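Long-range contacts in putative uncharacterized protein (Mycobacterium tuberculosis, PDB 2ZQ5), which probably transfers a sulfuryl group from a nucleotide donor to an acceptor substrate: residues R37-V42 with S181-S186; L69-L74 with L177-L182; G119-L124 with Y169-C174; E126-R131 with R213-L218. All coordinates share one frame; numbering follows the deposited sequence.

Contacts 1, 2 and 4 are buried, whereas contact 3 is partly buried, with Y169 exposed at its margin. Contacts 1 and 2 bring the successive helices 36-50 and 55-81 onto one turn and share S181 and L182; their centres lie about 10 Å apart. Contact 1 has no hydrogen bond between its segments and rests on van der Waals packing, while contact 2 adds a hydrogen bond from R72 to a backbone carbonyl. Contact 3, next to edge strand 117-119 of the parallel sheet, relies mainly on backbone hydrogen bonds. Contact 4 has none across its segments and packs two prolines on a leucine of helix 206-219; R131, within 126-131, reaches back to the carbonyl of G119 in contact 3.

Contact 1 of 4, residues R37-V42 with S181-S186; sequences REALGV and SLHSVS
With chi1 at -78°, the CG of L182 stands opposite its own carbonyl carbon and is carried to L40, whose CG in turn lies opposite its backbone N (chi1 -178°). The two leucines meet at a slant: CG of L182 is 4.0 Å from CB of L40, and CD1 of L40 comes equally near that same CG. Beside them A39 directs its methyl at the loop. Its CB lies 3.4 Å from the carbonyl O of L182. The same methyl meets CE1 of H183 at 3.6 Å, approaching that ring obliquely. The imidazole is held from within its own segment, where ND1 of H183 donates to O of S181 over 2.7 Å. This acceptor lies nearly in the ring plane, although the donor stands well above the carbonyl plane; the bond therefore restrains the rotation of the ring that A39 touches. No hydrogen bond crosses between 37-42 and 181-186. The carbonyl O of L182, a buried residue, is instead hydrogen-bonded to the hydroxyl of Y196. Helix 36-50 thus packs on the loop that follows helix 175-178, with W199 of helix 194-201 touching both A39 and H183, and helix 13-24 meeting L40.

Contact 2 of 4, residues L69-L74 with L177-L182; sequences LVARLL and LLRQSL
The turn where helix 175-178 runs into the 3-10 segment 179-181 packs here against the long helix 55-81, among the helices of this sulfotransferase-fold protein. R72 and Q180 sit closest in backbone terms. R72, its chain extended from CG to NE, sends NH1 to the carbonyl O of Q180 at 2.8 Å. The oxygen is close to the guanidinium plane, at its edge, but NH1 stands 48° above the carbonyl plane and the N-H...O angle is 143°, a bent bond. Q180, extended beyond CG, lays its amide over the A71-R72 backbone, with CD 3.8 Å from CA of R72. Its OE1 is taken by R211 and its NE2 by S75. A71 puts its CB against one face of the R179 guanidinium, 3.6 Å from NH2, offset toward the rim; NE of R179 is hydrogen-bonded to O of Q176. At the other end of the contact, CD2 of L69 touches CD2 of L182 at 4.2 Å. D34 forms a salt bridge with R72 and is hydrogen-bonded to OG of S181. The buried charge of R72 is therefore probably balanced by that carboxylate, while the Q180 carbonyl ties the same guanidinium to the turn.

Contact 3 of 4, residues G119-L124 with Y169-C174; sequences GLHMWL and YELEEC
Backbone hydrogen bonds tie H121 and its neighbours to L171 and its neighbours. N of E172 donates to O of L120 at 2.8 Å, nearly straight at 171°, and N of M122 donates to O of E170 at 2.8 Å, arriving almost along the C=O axis. CA-H...O contacts from L171 to O of L120 and from H121 to O of E170 accompany them. Together they make a single beta bridge between H121 and L171, placed just beyond edge strand 117-119 of the parallel sheet; L120 centres an inverse gamma turn, and H121 occupies the N-cap position of helix 122-126. Among side-chain polar contacts, ND1 of H121 makes a weak hydrogen bond to O of Y169 at 3.4 Å, the oxygen lying in the plane of the ring. Van der Waals contacts flank the bridge: CD2 of L171 lies 3.7 Å from C of G119, and the L171 and H121 side chains lie side by side. M122 and E172 lie alongside each other, their CG atoms 3.6 Å apart, while the E172 chain bends at chi2 (-68°), turning the carboxylate back so that OE2 accepts from N of E173 through its anti lone pair.

Contact 4 of 4, residues E126-R131 with R213-L218; sequences EYPQPR and RRNLQL
L218 presents its two methyl branches to different prolines of the segment 126-131, where the loop between helices 122-126 and 141-156 packs on helix 206-219. Its CG, opposite the backbone N at chi1 167°, lets CD1 reach P130, 4.0 Å from CD of that ring, while CD2 reaches P128, 4.1 Å from its CB. The P130 ring and the L218 side chain run at a slant to each other, and the leucine fork spans the loop from one proline to the next; between them, the backbone N of Q129 lies 4.0 Å from CD2 of L218. Nearer the start of 213-218, OD1 of N215 lies 4.0 Å from CB of P128, a loose contact; the same OD1 is hydrogen-bonded to S75. At the backbone of L218, CA of P130 comes 3.4 Å from O of L218 in a CA-H...O contact with an angle of 140° at the hydrogen. The CB of Q129 leaves CA away from the helix, and its NE2 donates to O of Y127 at 3.0 Å, closing a bond within the loop, with that oxygen close to the amide plane. Helix 55-81 adds A78 and W79 against L218. Because no hydrogen bond joins 126-131 to 213-218, the two segments meet mainly through van der Waals contact, helped by the one CA-H...O approach. The proline rings limit backbone rotation in the loop, which is consistent with the extended path that sets both rings against one leucine.

Contact 1 of 4, residues R37-V42 with S181-S186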
loop_
_atom_site.group_PDB
_atom_site.type_symbol
_atom_site.label_atom_id
_atom_site.label_comp_id
_atom_site.label_asym_id
_atom_site.label_seq_id
_atom_site.Cartn_x
_atom_site.Cartn_y
_atom_site.Cartn_z
ATOM N N ARG A 37 -1.621 10.091 -16.019
ATOM C CA ARG A 37 -0.966 9.921 -17.308
ATOM C C ARG A 37 0.513 10.290 -17.250
ATOM O O ARG A 37 1.356 9.549 -17.758
ATOM C CB ARG A 37 -1.675 10.747 -18.383
ATOM C CG ARG A 37 -2.975 10.122 -18.865
ATOM C CD ARG A 37 -3.631 10.969 -19.943
ATOM N NE ARG A 37 -4.724 10.268 -20.612
ATOM C CZ ARG A 37 -4.569 9.182 -21.365
ATOM N NH1 ARG A 37 -3.362 8.665 -21.551
ATOM N NH2 ARG A 37 -5.621 8.614 -21.938
ATOM N N GLU A 38 0.831 11.426 -16.635
ATOM C CA GLU A 38 2.228 11.840 -16.523
ATOM C C GLU A 38 2.977 10.815 -15.680
ATOM O O GLU A 38 4.094 10.418 -16.012
ATOM C CB GLU A 38 2.363 13.216 -15.856
ATOM C CG GLU A 38 3.789 13.777 -15.950
ATOM C CD GLU A 38 4.052 14.964 -15.033
ATOM O OE1 GLU A 38 3.090 15.648 -14.634
ATOM O OE2 GLU A 38 5.236 15.223 -14.720
ATOM N N ALA A 39 2.356 10.395 -14.583
ATOM C CA ALA A 39 2.969 9.420 -13.691
ATOM C C ALA A 39 3.298 8.131 -14.437
ATOM O O ALA A 39 4.399 7.599 -14.310
ATOM C CB ALA A 39 2.037 9.129 -12.516
ATOM N N LEU A 40 2.346 7.633 -15.222
ATOM C CA LEU A 40 2.561 6.405 -15.975
ATOM C C LEU A 40 3.710 6.561 -16.971
ATOM O O LEU A 40 4.536 5.662 -17.116
ATOM C CB LEU A 40 1.274 6.004 -16.707
ATOM C CG LEU A 40 1.322 4.704 -17.517
ATOM C CD1 LEU A 40 1.793 3.545 -16.641
ATOM C CD2 LEU A 40 -0.061 4.425 -18.085
ATOM N N GLY A 41 3.763 7.706 -17.644
ATOM C CA GLY A 41 4.825 7.945 -18.606
ATOM C C GLY A 41 6.195 7.962 -17.957
ATOM O O GLY A 41 7.148 7.378 -18.474
ATOM N N VAL A 42 6.299 8.642 -16.821
ATOM C CA VAL A 42 7.561 8.718 -16.095
ATOM C C VAL A 42 7.968 7.332 -15.600
ATOM O O VAL A 42 9.136 6.949 -15.678
ATOM C CB VAL A 42 7.445 9.680 -14.894
ATOM C CG1 VAL A 42 8.675 9.567 -14.006
ATOM C CG2 VAL A 42 7.290 11.109 -15.393
ATOM N N SER A 181 -3.745 5.793 -9.637
ATOM C CA SER A 181 -3.197 7.096 -10.025
ATOM C C SER A 181 -1.723 6.985 -10.409
ATOM O O SER A 181 -1.083 7.987 -10.744
ATOM C CB SER A 181 -3.308 8.082 -8.860
ATOM O OG SER A 181 -4.639 8.205 -8.395
ATOM N N LEU A 182 -1.189 5.770 -10.354
ATOM C CA LEU A 182 0.217 5.514 -10.652
ATOM C C LEU A 182 1.159 6.339 -9.771
ATOM O O LEU A 182 2.260 6.699 -10.189
ATOM C CB LEU A 182 0.531 5.744 -12.140
ATOM C CG LEU A 182 0.112 4.646 -13.137
ATOM C CD1 LEU A 182 0.546 3.273 -12.626
ATOM C CD2 LEU A 182 -1.391 4.675 -13.340
ATOM N N HIS A 183 0.700 6.642 -8.557
ATOM C CA HIS A 183 1.496 7.364 -7.557
ATOM C C HIS A 183 1.637 6.375 -6.406
ATOM O O HIS A 183 0.689 6.150 -5.648
ATOM C CB HIS A 183 0.780 8.625 -7.053
ATOM C CG HIS A 183 0.862 9.792 -7.990
ATOM N ND1 HIS A 183 0.222 9.818 -9.209
ATOM C CD2 HIS A 183 1.490 10.987 -7.870
ATOM C CE1 HIS A 183 0.448 10.977 -9.800
ATOM N NE2 HIS A 183 1.214 11.705 -9.008
ATOM N N SER A 184 2.817 5.783 -6.269
ATOM C CA SER A 184 3.037 4.783 -5.230
ATOM C C SER A 184 4.517 4.559 -4.965
ATOM O O SER A 184 5.322 4.573 -5.895
ATOM C CB SER A 184 2.391 3.461 -5.663
ATOM O OG SER A 184 2.674 2.417 -4.749
ATOM N N VAL A 185 4.881 4.357 -3.702
ATOM C CA VAL A 185 6.282 4.097 -3.385
ATOM C C VAL A 185 6.581 2.601 -3.479
ATOM O O VAL A 185 7.690 2.160 -3.177
ATOM C CB VAL A 185 6.678 4.622 -1.976
ATOM C CG1 VAL A 185 6.613 6.142 -1.952
ATOM C CG2 VAL A 185 5.773 4.029 -0.909
ATOM N N SER A 186 5.594 1.818 -3.914
ATOM C CA SER A 186 5.788 0.379 -4.055
ATOM C C SER A 186 6.715 0.078 -5.229
ATOM O O SER A 186 7.532 -0.841 -5.173
ATOM C CB SER A 186 4.443 -0.325 -4.275
ATOM O OG SER A 186 3.861 0.045 -5.520
#

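Contact 2 of 4, residues L69-L74 with L177-L182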
loop_
_atom_site.group_PDB
_atom_site.type_symbol
_atom_site.label_atom_id
_atom_site.label_comp_id
_atom_site.label_asym_id
_atom_site.label_seq_id
_atom_site.Cartn_x
_atom_site.Cartn_y
_atom_site.Cartn_z
ATOM N N LEU A 69 -4.588 0.033 -14.322
ATOM C CA LEU A 69 -5.540 0.713 -15.190
ATOM C C LEU A 69 -6.898 0.022 -15.195
ATOM O O LEU A 69 -7.931 0.680 -15.311
ATOM C CB LEU A 69 -4.991 0.817 -16.617
ATOM C CG LEU A 69 -3.775 1.737 -16.772
ATOM C CD1 LEU A 69 -3.439 1.876 -18.253
ATOM C CD2 LEU A 69 -4.072 3.104 -16.172
ATOM N N VAL A 70 -6.903 -1.302 -15.068
ATOM C CA VAL A 70 -8.167 -2.025 -15.025
ATOM C C VAL A 70 -8.890 -1.628 -13.740
ATOM O O VAL A 70 -10.100 -1.402 -13.745
ATOM C CB VAL A 70 -7.953 -3.555 -15.047
ATOM C CG1 VAL A 70 -9.250 -4.270 -14.683
ATOM C CG2 VAL A 70 -7.495 -3.987 -16.431
ATOM N N ALA A 71 -8.143 -1.533 -12.641
ATOM C CA ALA A 71 -8.717 -1.144 -11.356
ATOM C C ALA A 71 -9.287 0.269 -11.470
ATOM O O ALA A 71 -10.355 0.570 -10.926
ATOM C CB ALA A 71 -7.645 -1.199 -10.258
ATOM N N ARG A 72 -8.563 1.134 -12.173
ATOM C CA ARG A 72 -9.000 2.508 -12.378
ATOM C C ARG A 72 -10.354 2.489 -13.098
ATOM O O ARG A 72 -11.290 3.188 -12.705
ATOM C CB ARG A 72 -7.969 3.270 -13.218
ATOM C CG ARG A 72 -8.254 4.755 -13.321
ATOM C CD ARG A 72 -7.298 5.468 -14.277
ATOM N NE ARG A 72 -7.636 6.886 -14.345
ATOM C CZ ARG A 72 -7.252 7.795 -13.453
ATOM N NH1 ARG A 72 -6.491 7.447 -12.423
ATOM N NH2 ARG A 72 -7.675 9.046 -13.564
ATOM N N LEU A 73 -10.451 1.677 -14.147
ATOM C CA LEU A 73 -11.689 1.551 -14.913
ATOM C C LEU A 73 -12.836 1.034 -14.051
ATOM O O LEU A 73 -13.963 1.517 -14.160
ATOM C CB LEU A 73 -11.491 0.603 -16.099
ATOM C CG LEU A 73 -10.659 1.106 -17.281
ATOM C CD1 LEU A 73 -10.310 -0.064 -18.192
ATOM C CD2 LEU A 73 -11.430 2.180 -18.042
ATOM N N LEU A 74 -12.553 0.048 -13.203
ATOM C CA LEU A 74 -13.578 -0.524 -12.336
ATOM C C LEU A 74 -14.113 0.505 -11.346
ATOM O O LEU A 74 -15.318 0.563 -11.102
ATOM C CB LEU A 74 -13.033 -1.741 -11.578
ATOM C CG LEU A 74 -12.705 -2.972 -12.434
ATOM C CD1 LEU A 74 -12.011 -4.025 -11.580
ATOM C CD2 LEU A 74 -13.979 -3.538 -13.046
ATOM N N LEU A 177 -5.026 0.919 -3.968
ATOM C CA LEU A 177 -5.925 1.960 -4.453
ATOM C C LEU A 177 -5.126 3.055 -5.151
ATOM O O LEU A 177 -5.496 3.493 -6.237
ATOM C CB LEU A 177 -6.729 2.582 -3.306
ATOM C CG LEU A 177 -7.753 1.696 -2.596
ATOM C CD1 LEU A 177 -8.375 2.476 -1.457
ATOM C CD2 LEU A 177 -8.831 1.238 -3.580
ATOM N N LEU A 178 -4.027 3.481 -4.531
ATOM C CA LEU A 178 -3.193 4.543 -5.088
ATOM C C LEU A 178 -2.581 4.190 -6.444
ATOM O O LEU A 178 -2.255 5.082 -7.236
ATOM C CB LEU A 178 -2.094 4.919 -4.086
ATOM C CG LEU A 178 -2.601 5.511 -2.765
ATOM C CD1 LEU A 178 -1.485 5.499 -1.741
ATOM C CD2 LEU A 178 -3.125 6.925 -2.983
ATOM N N ARG A 179 -2.429 2.897 -6.720
ATOM C CA ARG A 179 -1.872 2.475 -8.001
ATOM C C ARG A 179 -2.762 2.965 -9.142
ATOM O O ARG A 179 -2.303 3.111 -10.271
ATOM C CB ARG A 179 -1.745 0.947 -8.068
ATOM C CG ARG A 179 -3.079 0.223 -7.990
ATOM C CD ARG A 179 -2.965 -1.289 -8.141
ATOM N NE ARG A 179 -4.264 -1.904 -7.882
ATOM C CZ ARG A 179 -4.693 -3.045 -8.413
ATOM N NH1 ARG A 179 -3.931 -3.729 -9.257
ATOM N NH2 ARG A 179 -5.898 -3.500 -8.093
ATOM N N GLN A 180 -4.034 3.219 -8.848
ATOM C CA GLN A 180 -4.955 3.700 -9.876
ATOM C C GLN A 180 -4.473 5.031 -10.455
ATOM O O GLN A 180 -4.752 5.350 -11.615
ATOM C CB GLN A 180 -6.368 3.873 -9.301
ATOM C CG GLN A 180 -7.074 2.570 -8.967
ATOM C CD GLN A 180 -8.537 2.775 -8.610
ATOM O OE1 GLN A 180 -9.117 3.824 -8.898
ATOM N NE2 GLN A 180 -9.143 1.768 -7.995
ATOM N N SER A 181 -3.745 5.793 -9.637
ATOM C CA SER A 181 -3.197 7.096 -10.025
ATOM C C SER A 181 -1.723 6.985 -10.409
ATOM O O SER A 181 -1.083 7.987 -10.744
ATOM C CB SER A 181 -3.308 8.082 -8.860
ATOM O OG SER A 181 -4.639 8.205 -8.395
ATOM N N LEU A 182 -1.189 5.770 -10.354
ATOM C CA LEU A 182 0.217 5.514 -10.652
ATOM C C LEU A 182 1.159 6.339 -9.771
ATOM O O LEU A 182 2.260 6.699 -10.189
ATOM C CB LEU A 182 0.531 5.744 -12.140
ATOM C CG LEU A 182 0.112 4.646 -13.137
ATOM C CD1 LEU A 182 0.546 3.273 -12.626
ATOM C CD2 LEU A 182 -1.391 4.675 -13.340
#

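Contact 3 of 4, residues G119-L124 with Y169-C174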
loop_
_atom_site.group_PDB
_atom_site.type_symbol
_atom_site.label_atom_id
_atom_site.label_comp_id
_atom_site.label_asym_id
_atom_site.label_seq_id
_atom_site.Cartn_x
_atom_site.Cartn_y
_atom_site.Cartn_z
ATOM N N GLY A 119 -11.979 -2.255 7.152
ATOM C CA GLY A 119 -10.700 -2.211 6.470
ATOM C C GLY A 119 -10.847 -2.497 4.989
ATOM O O GLY A 119 -11.919 -2.889 4.525
ATOM N N LEU A 120 -9.761 -2.311 4.246
ATOM C CA LEU A 120 -9.758 -2.525 2.804
ATOM C C LEU A 120 -9.561 -3.991 2.440
ATOM O O LEU A 120 -8.443 -4.440 2.195
ATOM C CB LEU A 120 -8.653 -1.683 2.164
ATOM C CG LEU A 120 -8.570 -1.707 0.636
ATOM C CD1 LEU A 120 -9.830 -1.104 0.030
ATOM C CD2 LEU A 120 -7.348 -0.923 0.201
ATOM N N HIS A 121 -10.653 -4.741 2.392
ATOM C CA HIS A 121 -10.563 -6.155 2.056
ATOM C C HIS A 121 -9.933 -6.331 0.686
ATOM O O HIS A 121 -10.262 -5.624 -0.265
ATOM C CB HIS A 121 -11.953 -6.785 2.107
ATOM C CG HIS A 121 -12.629 -6.607 3.427
ATOM N ND1 HIS A 121 -12.287 -7.339 4.546
ATOM C CD2 HIS A 121 -13.557 -5.712 3.834
ATOM C CE1 HIS A 121 -12.975 -6.898 5.583
ATOM N NE2 HIS A 121 -13.752 -5.910 5.178
ATOM N N MET A 122 -9.018 -7.287 0.606
ATOM C CA MET A 122 -8.289 -7.579 -0.614
ATOM C C MET A 122 -9.150 -7.627 -1.878
ATOM O O MET A 122 -8.860 -6.935 -2.855
ATOM C CB MET A 122 -7.536 -8.905 -0.434
ATOM C CG MET A 122 -6.435 -9.186 -1.447
ATOM S SD MET A 122 -6.994 -9.369 -3.143
ATOM C CE MET A 122 -8.024 -10.748 -3.022
ATOM N N TRP A 123 -10.215 -8.421 -1.869
ATOM C CA TRP A 123 -11.027 -8.536 -3.070
ATOM C C TRP A 123 -11.704 -7.246 -3.502
ATOM O O TRP A 123 -11.988 -7.057 -4.684
ATOM C CB TRP A 123 -12.060 -9.669 -2.934
ATOM C CG TRP A 123 -13.255 -9.418 -2.048
ATOM C CD1 TRP A 123 -13.276 -9.351 -0.682
ATOM C CD2 TRP A 123 -14.615 -9.281 -2.477
ATOM N NE1 TRP A 123 -14.568 -9.191 -0.234
ATOM C CE2 TRP A 123 -15.409 -9.145 -1.317
ATOM C CE3 TRP A 123 -15.239 -9.266 -3.732
ATOM C CZ2 TRP A 123 -16.802 -8.995 -1.374
ATOM C CZ3 TRP A 123 -16.623 -9.118 -3.790
ATOM C CH2 TRP A 123 -17.387 -8.985 -2.616
ATOM N N LEU A 124 -11.945 -6.352 -2.552
ATOM C CA LEU A 124 -12.583 -5.083 -2.871
ATOM C C LEU A 124 -11.548 -4.104 -3.418
ATOM O O LEU A 124 -11.880 -3.212 -4.196
ATOM C CB LEU A 124 -13.270 -4.520 -1.628
ATOM C CG LEU A 124 -14.376 -5.439 -1.096
ATOM C CD1 LEU A 124 -14.864 -4.924 0.248
ATOM C CD2 LEU A 124 -15.522 -5.521 -2.101
ATOM N N TYR A 169 -10.137 -12.269 1.697
ATOM C CA TYR A 169 -10.773 -11.610 2.834
ATOM C C TYR A 169 -9.823 -10.824 3.735
ATOM O O TYR A 169 -10.267 -10.124 4.645
ATOM C CB TYR A 169 -11.516 -12.656 3.668
ATOM C CG TYR A 169 -10.617 -13.758 4.172
ATOM C CD1 TYR A 169 -9.807 -13.567 5.290
ATOM C CD2 TYR A 169 -10.546 -14.982 3.506
ATOM C CE1 TYR A 169 -8.948 -14.567 5.735
ATOM C CE2 TYR A 169 -9.688 -15.987 3.941
ATOM C CZ TYR A 169 -8.894 -15.773 5.055
ATOM O OH TYR A 169 -8.047 -16.766 5.493
ATOM N N GLU A 170 -8.524 -10.937 3.486
ATOM C CA GLU A 170 -7.532 -10.231 4.295
ATOM C C GLU A 170 -7.483 -8.743 3.967
ATOM O O GLU A 170 -7.850 -8.331 2.869
ATOM C CB GLU A 170 -6.144 -10.837 4.082
ATOM C CG GLU A 170 -5.938 -12.197 4.726
ATOM C CD GLU A 170 -4.521 -12.711 4.541
ATOM O OE1 GLU A 170 -4.162 -13.091 3.407
ATOM O OE2 GLU A 170 -3.761 -12.723 5.531
ATOM N N LEU A 171 -7.021 -7.940 4.919
ATOM C CA LEU A 171 -6.929 -6.498 4.708
ATOM C C LEU A 171 -5.698 -6.133 3.886
ATOM O O LEU A 171 -4.587 -6.592 4.165
ATOM C CB LEU A 171 -6.908 -5.762 6.050
ATOM C CG LEU A 171 -8.115 -5.995 6.968
ATOM C CD1 LEU A 171 -8.008 -5.088 8.180
ATOM C CD2 LEU A 171 -9.409 -5.710 6.219
ATOM N N GLU A 172 -5.913 -5.303 2.872
ATOM C CA GLU A 172 -4.858 -4.861 1.968
ATOM C C GLU A 172 -4.369 -3.445 2.254
ATOM O O GLU A 172 -5.054 -2.650 2.903
ATOM C CB GLU A 172 -5.356 -4.917 0.519
ATOM C CG GLU A 172 -4.876 -6.106 -0.296
ATOM C CD GLU A 172 -3.384 -6.066 -0.579
ATOM O OE1 GLU A 172 -2.944 -6.805 -1.482
ATOM O OE2 GLU A 172 -2.650 -5.314 0.101
ATOM N N GLU A 173 -3.183 -3.142 1.735
ATOM C CA GLU A 173 -2.573 -1.830 1.894
ATOM C C GLU A 173 -3.118 -0.851 0.860
ATOM O O GLU A 173 -3.592 -1.248 -0.208
ATOM C CB GLU A 173 -1.059 -1.931 1.747
ATOM C CG GLU A 173 -0.384 -2.776 2.806
ATOM C CD GLU A 173 1.115 -2.774 2.641
ATOM O OE1 GLU A 173 1.575 -2.994 1.504
ATOM O OE2 GLU A 173 1.829 -2.559 3.643
ATOM N N CYS A 174 -3.007 0.436 1.172
ATOM C CA CYS A 174 -3.520 1.486 0.299
ATOM C C CYS A 174 -2.909 1.578 -1.092
ATOM O O CYS A 174 -3.520 2.169 -1.982
ATOM C CB CYS A 174 -3.401 2.842 0.998
ATOM S SG CYS A 174 -4.257 2.933 2.597
#

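Contact 4 of 4, residues E126-R131 with R213-L218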
loop_
_atom_site.group_PDB
_atom_site.type_symbol
_atom_site.label_atom_id
_atom_site.label_comp_id
_atom_site.label_asym_id
_atom_site.label_seq_id
_atom_site.Cartn_x
_atom_site.Cartn_y
_atom_site.Cartn_z
ATOM N N GLU A 126 -9.063 -5.148 -5.203
ATOM C CA GLU A 126 -8.822 -5.684 -6.539
ATOM C C GLU A 126 -10.011 -5.371 -7.441
ATOM O O GLU A 126 -9.853 -5.189 -8.648
ATOM C CB GLU A 126 -8.624 -7.202 -6.484
ATOM C CG GLU A 126 -7.336 -7.674 -5.820
ATOM C CD GLU A 126 -6.122 -7.573 -6.728
ATOM O OE1 GLU A 126 -6.304 -7.403 -7.951
ATOM O OE2 GLU A 126 -4.985 -7.680 -6.218
ATOM N N TYR A 127 -11.198 -5.302 -6.845
ATOM C CA TYR A 127 -12.418 -5.033 -7.596
ATOM C C TYR A 127 -13.309 -4.051 -6.825
ATOM O O TYR A 127 -14.282 -4.448 -6.180
ATOM C CB TYR A 127 -13.156 -6.351 -7.830
ATOM C CG TYR A 127 -14.063 -6.359 -9.034
ATOM C CD1 TYR A 127 -13.851 -7.257 -10.080
ATOM C CD2 TYR A 127 -15.148 -5.490 -9.121
ATOM C CE1 TYR A 127 -14.701 -7.293 -11.181
ATOM C CE2 TYR A 127 -16.004 -5.516 -10.219
ATOM C CZ TYR A 127 -15.775 -6.421 -11.243
ATOM O OH TYR A 127 -16.627 -6.459 -12.323
ATOM N N PRO A 128 -12.982 -2.751 -6.887
ATOM C CA PRO A 128 -13.740 -1.702 -6.196
ATOM C C PRO A 128 -15.249 -1.783 -6.411
ATOM O O PRO A 128 -15.729 -1.845 -7.547
ATOM C CB PRO A 128 -13.136 -0.420 -6.758
ATOM C CG PRO A 128 -11.707 -0.816 -6.986
ATOM C CD PRO A 128 -11.856 -2.169 -7.638
ATOM N N GLN A 129 -15.982 -1.772 -5.303
ATOM C CA GLN A 129 -17.438 -1.858 -5.311
ATOM C C GLN A 129 -17.909 -1.763 -3.867
ATOM O O GLN A 129 -17.118 -1.915 -2.939
ATOM C CB GLN A 129 -17.875 -3.207 -5.878
ATOM C CG GLN A 129 -17.362 -4.382 -5.054
ATOM C CD GLN A 129 -17.639 -5.727 -5.687
ATOM O OE1 GLN A 129 -18.776 -6.197 -5.713
ATOM N NE2 GLN A 129 -16.592 -6.357 -6.206
ATOM N N PRO A 130 -19.206 -1.498 -3.654
ATOM C CA PRO A 130 -19.692 -1.413 -2.275
ATOM C C PRO A 130 -19.538 -2.781 -1.604
ATOM O O PRO A 130 -19.872 -3.810 -2.192
ATOM C CB PRO A 130 -21.157 -1.018 -2.452
ATOM C CG PRO A 130 -21.135 -0.217 -3.723
ATOM C CD PRO A 130 -20.239 -1.046 -4.604
ATOM N N ARG A 131 -19.024 -2.789 -0.382
ATOM C CA ARG A 131 -18.826 -4.036 0.350
ATOM C C ARG A 131 -20.151 -4.714 0.686
ATOM O O ARG A 131 -20.970 -4.163 1.419
ATOM C CB ARG A 131 -18.057 -3.761 1.643
ATOM C CG ARG A 131 -17.701 -5.008 2.431
ATOM C CD ARG A 131 -17.081 -4.676 3.780
ATOM N NE ARG A 131 -15.840 -3.909 3.684
ATOM C CZ ARG A 131 -15.740 -2.608 3.939
ATOM N NH1 ARG A 131 -16.809 -1.909 4.301
ATOM N NH2 ARG A 131 -14.560 -2.006 3.855
ATOM N N ARG A 213 -9.863 8.640 -1.230
ATOM C CA ARG A 213 -11.059 8.900 -0.433
ATOM C C ARG A 213 -12.345 8.541 -1.183
ATOM O O ARG A 213 -13.268 7.972 -0.596
ATOM C CB ARG A 213 -11.088 10.367 0.001
ATOM C CG ARG A 213 -12.306 10.739 0.823
ATOM C CD ARG A 213 -12.136 12.103 1.472
ATOM N NE ARG A 213 -13.364 12.538 2.132
ATOM C CZ ARG A 213 -14.443 12.960 1.480
ATOM N NH1 ARG A 213 -14.441 13.008 0.154
ATOM N NH2 ARG A 213 -15.526 13.334 2.150
ATOM N N ARG A 214 -12.411 8.875 -2.471
ATOM C CA ARG A 214 -13.587 8.542 -3.270
ATOM C C ARG A 214 -13.767 7.028 -3.285
ATOM O O ARG A 214 -14.892 6.528 -3.287
ATOM C CB ARG A 214 -13.442 9.059 -4.704
ATOM C CG ARG A 214 -13.490 10.572 -4.847
ATOM C CD ARG A 214 -13.598 10.958 -6.316
ATOM N NE ARG A 214 -14.771 10.347 -6.937
ATOM C CZ ARG A 214 -15.074 10.438 -8.229
ATOM N NH1 ARG A 214 -14.288 11.119 -9.053
ATOM N NH2 ARG A 214 -16.164 9.848 -8.698
ATOM N N ASN A 215 -12.658 6.293 -3.302
ATOM C CA ASN A 215 -12.746 4.842 -3.289
ATOM C C ASN A 215 -13.197 4.320 -1.925
ATOM O O ASN A 215 -13.910 3.320 -1.853
ATOM C CB ASN A 215 -11.417 4.214 -3.716
ATOM C CG ASN A 215 -11.355 3.982 -5.214
ATOM O OD1 ASN A 215 -12.273 3.395 -5.793
ATOM N ND2 ASN A 215 -10.280 4.435 -5.852
ATOM N N LEU A 216 -12.796 4.985 -0.841
ATOM C CA LEU A 216 -13.243 4.556 0.482
ATOM C C LEU A 216 -14.748 4.808 0.599
ATOM O O LEU A 216 -15.473 4.006 1.185
ATOM C CB LEU A 216 -12.507 5.310 1.597
ATOM C CG LEU A 216 -10.997 5.088 1.725
ATOM C CD1 LEU A 216 -10.539 5.611 3.083
ATOM C CD2 LEU A 216 -10.658 3.608 1.607
ATOM N N GLN A 217 -15.212 5.929 0.048
ATOM C CA GLN A 217 -16.636 6.265 0.073
ATOM C C GLN A 217 -17.440 5.193 -0.655
ATOM O O GLN A 217 -18.515 4.794 -0.204
ATOM C CB GLN A 217 -16.893 7.607 -0.615
ATOM C CG GLN A 217 -16.416 8.832 0.140
ATOM C CD GLN A 217 -16.690 10.106 -0.635
ATOM O OE1 GLN A 217 -16.249 10.259 -1.775
ATOM N NE2 GLN A 217 -17.425 11.027 -0.023
ATOM N N LEU A 218 -16.919 4.746 -1.793
ATOM C CA LEU A 218 -17.572 3.725 -2.602
ATOM C C LEU A 218 -17.584 2.366 -1.910
ATOM O O LEU A 218 -18.639 1.758 -1.725
ATOM C CB LEU A 218 -16.854 3.598 -3.946
ATOM C CG LEU A 218 -17.213 2.378 -4.797
ATOM C CD1 LEU A 218 -18.619 2.539 -5.372
ATOM C CD2 LEU A 218 -16.182 2.221 -5.905
#